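Local structure of carbohydrate deacetylase Agd3 (Neosartorya fumigata, 6NWZ) at residues P473-V478 with A603-D608. The protein is a zinc-binding deacetylase that probably removes N-acetyl groups from the exopolysaccharide galactosaminogalactan and is required for Aspergillus fumigatus biofilm formation. Numbering follows the deposited sequence.
Sequences PYFTTV and ARYQRD
A tilted edge-to-face aromatic pair, F475 on Y605, joins the short strand 474-475 to residues 603-607 of helix 594-607. The edge of the F475 ring is directed at a face of Y605: F475 CE2 stands over the centre of the tyrosine ring, 3.9 Å from Y605 CE2. The ring centroids are 5.2 Å apart. The planes are inclined at 57°, a tilt that lets the slightly positive ring hydrogens of phenylalanine meet the electron-rich face of tyrosine. Y605 reaches the strand because its CG lies anti to the backbone N (chi1 167°), which extends the ring outward from the helix. P473 adds a second apolar touch nearer the helix backbone, its ring atom CD lying 4.1 Å from Y605 CB; a rigid proline suits this place, offering a compact hydrocarbon surface just before the strand.

Within the deacetylase domain, strand 474-475 runs antiparallel to strand 487-492 in a mostly parallel sheet. The aromatic pair sets the helix beside this sheet region, away from the zinc sites. P473 also touches F601 and F475 touches L602, about one turn earlier on the helix, while W472 makes another edge-to-face pair with Y605.

On the helix, R604 NE gives a nearly straight bond of 2.6 Å to D608 OD2, forming a salt bridge four residues apart. The oxygen lies in the guanidinium plane and is approached on its syn side. Arginine has the length to bridge this turn, and the same aspartate oxygen accepts a bond from W472 NE1, tying this part of the chain to the residues leading into P473.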
loop_
_atom_site.group_PDB
_atom_site.type_symbol
_atom_site.label_atom_id
_atom_site.label_comp_id
_atom_site.label_asym_id
_atom_site.label_seq_id
_atom_site.Cartn_x
_atom_site.Cartn_y
_atom_site.Cartn_z
ATOM N N PRO A 473 7.713 7.678 4.780
ATOM C CA PRO A 473 8.442 8.212 3.632
ATOM C C PRO A 473 9.912 8.415 3.972
ATOM O O PRO A 473 10.310 8.470 5.137
ATOM C CB PRO A 473 7.746 9.550 3.368
ATOM C CG PRO A 473 7.313 9.991 4.736
ATOM C CD PRO A 473 6.934 8.723 5.473
ATOM N N TYR A 474 10.720 8.509 2.921
ATOM C CA TYR A 474 12.138 8.803 3.055
ATOM C C TYR A 474 12.341 10.313 3.083
ATOM O O TYR A 474 11.656 11.055 2.375
ATOM C CB TYR A 474 12.928 8.172 1.903
ATOM C CG TYR A 474 14.357 8.655 1.784
ATOM C CD1 TYR A 474 15.370 8.084 2.541
ATOM C CD2 TYR A 474 14.694 9.680 0.906
ATOM C CE1 TYR A 474 16.680 8.527 2.434
ATOM C CE2 TYR A 474 16.000 10.129 0.793
ATOM C CZ TYR A 474 16.990 9.549 1.558
ATOM O OH TYR A 474 18.288 9.994 1.444
ATOM N N PHE A 475 13.272 10.765 3.916
ATOM C CA PHE A 475 13.577 12.184 4.055
ATOM C C PHE A 475 15.001 12.429 3.578
ATOM O O PHE A 475 15.942 11.784 4.056
ATOM C CB PHE A 475 13.397 12.652 5.499
ATOM C CG PHE A 475 11.966 12.659 5.957
ATOM C CD1 PHE A 475 11.107 13.677 5.568
ATOM C CD2 PHE A 475 11.473 11.641 6.760
ATOM C CE1 PHE A 475 9.784 13.689 5.980
ATOM C CE2 PHE A 475 10.148 11.645 7.177
ATOM C CZ PHE A 475 9.304 12.672 6.787
ATOM N N THR A 476 15.153 13.356 2.635
ATOM C CA THR A 476 16.461 13.631 2.058
ATOM C C THR A 476 17.398 14.220 3.105
ATOM O O THR A 476 16.975 14.896 4.047
ATOM C CB THR A 476 16.331 14.592 0.876
ATOM O OG1 THR A 476 15.882 15.870 1.344
ATOM C CG2 THR A 476 15.339 14.051 -0.136
ATOM N N THR A 477 18.688 13.952 2.933
ATOM C CA THR A 477 19.708 14.409 3.859
ATOM C C THR A 477 20.797 15.146 3.096
ATOM O O THR A 477 21.009 14.909 1.902
ATOM C CB THR A 477 20.322 13.243 4.631
ATOM O OG1 THR A 477 21.037 12.399 3.722
ATOM C CG2 THR A 477 19.233 12.428 5.313
ATOM N N VAL A 478 21.486 16.049 3.800
ATOM C CA VAL A 478 22.583 16.788 3.184
ATOM C C VAL A 478 23.686 15.833 2.750
ATOM O O VAL A 478 24.335 16.035 1.714
ATOM C CB VAL A 478 23.112 17.865 4.154
ATOM C CG1 VAL A 478 24.306 18.582 3.554
ATOM C CG2 VAL A 478 22.018 18.857 4.489
ATOM N N ALA A 603 1.829 12.269 8.532
ATOM C CA ALA A 603 1.099 12.083 9.781
ATOM C C ALA A 603 1.326 10.689 10.353
ATOM O O ALA A 603 1.469 10.528 11.571
ATOM C CB ALA A 603 -0.390 12.340 9.560
ATOM N N ARG A 604 1.353 9.669 9.493
ATOM C CA ARG A 604 1.678 8.324 9.957
ATOM C C ARG A 604 3.054 8.296 10.605
ATOM O O ARG A 604 3.235 7.729 11.689
ATOM C CB ARG A 604 1.618 7.333 8.796
ATOM C CG ARG A 604 2.242 5.977 9.108
ATOM C CD ARG A 604 1.454 5.250 10.184
ATOM N NE ARG A 604 2.244 4.217 10.847
ATOM C CZ ARG A 604 2.079 2.911 10.663
ATOM N NH1 ARG A 604 1.149 2.467 9.832
ATOM N NH2 ARG A 604 2.844 2.049 11.317
ATOM N N TYR A 605 4.036 8.922 9.956
ATOM C CA TYR A 605 5.388 8.932 10.499
ATOM C C TYR A 605 5.445 9.682 11.824
ATOM O O TYR A 605 6.173 9.282 12.740
ATOM C CB TYR A 605 6.350 9.549 9.484
ATOM C CG TYR A 605 7.706 9.884 10.055
ATOM C CD1 TYR A 605 8.691 8.914 10.178
ATOM C CD2 TYR A 605 8.003 11.177 10.474
ATOM C CE1 TYR A 605 9.934 9.221 10.704
ATOM C CE2 TYR A 605 9.241 11.492 11.000
ATOM C CZ TYR A 605 10.201 10.512 11.112
ATOM O OH TYR A 605 11.432 10.827 11.635
ATOM N N GLN A 606 4.676 10.765 11.952
ATOM C CA GLN A 606 4.782 11.608 13.138
ATOM C C GLN A 606 4.111 10.970 14.348
ATOM O O GLN A 606 4.707 10.902 15.429
ATOM C CB GLN A 606 4.192 12.987 12.855
ATOM C CG GLN A 606 5.093 13.868 12.009
ATOM C CD GLN A 606 4.534 15.260 11.826
ATOM O OE1 GLN A 606 3.349 15.503 12.060
ATOM N NE2 GLN A 606 5.385 16.189 11.412
ATOM N N ARG A 607 2.875 10.487 14.191
ATOM C CA ARG A 607 2.186 9.862 15.316
ATOM C C ARG A 607 2.873 8.586 15.784
ATOM O O ARG A 607 2.670 8.174 16.930
ATOM C CB ARG A 607 0.728 9.562 14.961
ATOM C CG ARG A 607 0.541 8.508 13.891
ATOM C CD ARG A 607 -0.925 8.138 13.752
ATOM N NE ARG A 607 -1.148 7.235 12.629
ATOM C CZ ARG A 607 -1.449 7.641 11.400
ATOM N NH1 ARG A 607 -1.564 8.936 11.142
ATOM N NH2 ARG A 607 -1.630 6.757 10.432
ATOM N N ASP A 608 3.676 7.949 14.928
ATOM C CA ASP A 608 4.442 6.786 15.361
ATOM C C ASP A 608 5.574 7.168 16.307
ATOM O O ASP A 608 6.113 6.294 16.993
ATOM C CB ASP A 608 5.004 6.034 14.150
ATOM C CG ASP A 608 3.944 5.238 13.401
ATOM O OD1 ASP A 608 2.780 5.181 13.860
ATOM O OD2 ASP A 608 4.280 4.663 12.343
#